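Local coordinates for Hut operon positive regulatory protein (Bacillus subtilis, PDB 4H4L), which binds cis-acting regulatory sequences on the hut mRNA when histidine is present, preventing transcription termination and so activating the histidine-utilisation operon, at residues Val14-Asn19 and Thr25-Leu30. The protein carries 1 engineered substitution. Sequence-based numbering, arbitrary orientation.
Sequences VLLLLN and TQVEEL
L16 and L30 meet through their methyl groups in a small helix-to-helix packing contact between two short, consecutive helices, 9-17 and 26-32, which lie on one side of the four-stranded antiparallel sheet of HutP. The backbones come nearest at L16 and Q26, whose CA atoms are 7.5 Å apart, and side chains bridge the gap. L16 is buried and carries most of the first helix's share: with CG anti to the backbone N (chi1 164°), its branched end reaches across to the second helix. There CD2 of L16 lies 3.7 Å from CD1 of L30 and CD1 of L16 lies 3.9 Å from the same L30 methyl, which thus rests against both arms of the fork, the two side chains crossing at a slant. V27 approaches more loosely, its CG2 4.5 Å from L16 CD1. Both L16 and V27 also pack on V37 and L39 of strand 36-44, so the two helices share a patch of that strand, while V14, L17 and L18 face the other strands. Q26 supplies the polar side of the contact. Its chain is stretched out (chi1 173°, chi2 -173°) and carries the amide over to the first helix, where NE2 stands 3.8 Å from L16 CA and 4.3 Å from L15 O, too far for a hydrogen bond. OE1 of Q26 lies 4.0 Å from N19 CB, a loose approach. At the end of helix 9-17, L15 packs on N19 of a second subunit and N19 on R11 of that subunit, placing this end of the first helix at a subunit interface of the homohexamer. With no hydrogen bond or salt bridge between the segments, their direct association rests on van der Waals contact: apolar at the leucines and, at Q26, an amide nitrogen set beside the backbone of L16.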
loop_
_atom_site.group_PDB
_atom_site.type_symbol
_atom_site.label_atom_id
_atom_site.label_comp_id
_atom_site.label_asym_id
_atom_site.label_seq_id
_atom_site.Cartn_x
_atom_site.Cartn_y
_atom_site.Cartn_z
ATOM N N VAL A 14 -17.199 9.517 17.540
ATOM C CA VAL A 14 -17.510 10.211 16.292
ATOM C C VAL A 14 -18.611 11.275 16.435
ATOM O O VAL A 14 -18.407 12.435 16.042
ATOM C CB VAL A 14 -17.845 9.206 15.182
ATOM C CG1 VAL A 14 -18.334 9.930 13.951
ATOM C CG2 VAL A 14 -16.610 8.390 14.843
ATOM N N LEU A 15 -19.763 10.885 16.997
ATOM C CA LEU A 15 -20.802 11.849 17.361
ATOM C C LEU A 15 -20.178 12.929 18.242
ATOM O O LEU A 15 -20.489 14.118 18.126
ATOM C CB LEU A 15 -21.958 11.167 18.100
ATOM C CG LEU A 15 -22.982 10.343 17.294
ATOM C CD1 LEU A 15 -23.275 9.027 17.996
ATOM C CD2 LEU A 15 -24.283 11.095 16.986
ATOM N N LEU A 16 -19.271 12.504 19.106
ATOM C CA LEU A 16 -18.626 13.418 20.026
ATOM C C LEU A 16 -17.809 14.445 19.260
ATOM O O LEU A 16 -17.934 15.649 19.483
ATOM C CB LEU A 16 -17.749 12.646 21.013
ATOM C CG LEU A 16 -16.709 13.429 21.805
ATOM C CD1 LEU A 16 -17.375 14.452 22.732
ATOM C CD2 LEU A 16 -15.823 12.441 22.564
ATOM N N LEU A 17 -17.018 13.943 18.325
ATOM C CA LEU A 17 -16.104 14.736 17.529
ATOM C C LEU A 17 -16.831 15.659 16.556
ATOM O O LEU A 17 -16.437 16.811 16.368
ATOM C CB LEU A 17 -15.195 13.790 16.758
ATOM C CG LEU A 17 -13.715 14.077 16.631
ATOM C CD1 LEU A 17 -13.126 12.915 15.868
ATOM C CD2 LEU A 17 -13.481 15.353 15.857
ATOM N N LEU A 18 -17.894 15.177 15.935
ATOM C CA LEU A 18 -18.569 16.016 14.953
ATOM C C LEU A 18 -19.477 17.080 15.560
ATOM O O LEU A 18 -20.098 17.851 14.817
ATOM C CB LEU A 18 -19.334 15.154 13.963
ATOM C CG LEU A 18 -18.492 14.056 13.304
ATOM C CD1 LEU A 18 -19.392 13.160 12.481
ATOM C CD2 LEU A 18 -17.336 14.630 12.485
ATOM N N ASN A 19 -19.515 17.140 16.897
ATOM C CA ASN A 19 -20.418 18.042 17.635
ATOM C C ASN A 19 -19.774 19.203 18.411
ATOM O O ASN A 19 -19.990 19.338 19.625
ATOM C CB ASN A 19 -21.379 17.247 18.535
ATOM C CG ASN A 19 -22.481 16.548 17.744
ATOM O OD1 ASN A 19 -23.026 17.102 16.786
ATOM N ND2 ASN A 19 -22.819 15.323 18.147
ATOM N N THR A 25 -18.895 19.671 28.008
ATOM C CA THR A 25 -20.216 19.301 28.543
ATOM C C THR A 25 -20.533 17.836 28.298
ATOM O O THR A 25 -20.475 17.035 29.214
ATOM C CB THR A 25 -21.374 20.093 27.890
ATOM O OG1 THR A 25 -20.863 21.206 27.128
ATOM C CG2 THR A 25 -22.407 20.540 28.954
ATOM N N GLN A 26 -20.898 17.521 27.049
ATOM C CA GLN A 26 -21.167 16.156 26.568
ATOM C C GLN A 26 -20.031 15.157 26.838
ATOM O O GLN A 26 -20.259 13.943 26.857
ATOM C CB GLN A 26 -21.462 16.199 25.064
ATOM C CG GLN A 26 -21.584 14.828 24.405
ATOM C CD GLN A 26 -21.714 14.907 22.894
ATOM O OE1 GLN A 26 -21.796 15.995 22.308
ATOM N NE2 GLN A 26 -21.733 13.748 22.254
ATOM N N VAL A 27 -18.817 15.686 26.994
ATOM C CA VAL A 27 -17.663 14.950 27.507
ATOM C C VAL A 27 -18.025 14.334 28.855
ATOM O O VAL A 27 -17.829 13.131 29.087
ATOM C CB VAL A 27 -16.454 15.906 27.709
ATOM C CG1 VAL A 27 -15.254 15.170 28.271
ATOM C CG2 VAL A 27 -16.087 16.635 26.413
ATOM N N GLU A 28 -18.538 15.194 29.740
ATOM C CA GLU A 28 -18.968 14.845 31.100
ATOM C C GLU A 28 -19.987 13.693 31.101
ATOM O O GLU A 28 -19.817 12.718 31.837
ATOM C CB GLU A 28 -19.519 16.103 31.784
ATOM C CG GLU A 28 -20.242 15.924 33.115
ATOM C CD GLU A 28 -20.959 17.202 33.551
ATOM O OE1 GLU A 28 -21.309 18.027 32.673
ATOM O OE2 GLU A 28 -21.169 17.388 34.770
ATOM N N GLU A 29 -21.020 13.810 30.268
ATOM C CA GLU A 29 -21.957 12.719 30.001
ATOM C C GLU A 29 -21.260 11.359 29.760
ATOM O O GLU A 29 -21.646 10.331 30.345
ATOM C CB GLU A 29 -22.865 13.091 28.810
ATOM N N LEU A 30 -20.246 11.366 28.886
ATOM C CA LEU A 30 -19.487 10.166 28.509
ATOM C C LEU A 30 -18.628 9.673 29.670
ATOM O O LEU A 30 -18.543 8.463 29.974
ATOM C CB LEU A 30 -18.555 10.520 27.349
ATOM C CG LEU A 30 -19.108 10.539 25.941
ATOM C CD1 LEU A 30 -18.314 11.514 25.097
ATOM C CD2 LEU A 30 -19.012 9.129 25.400
#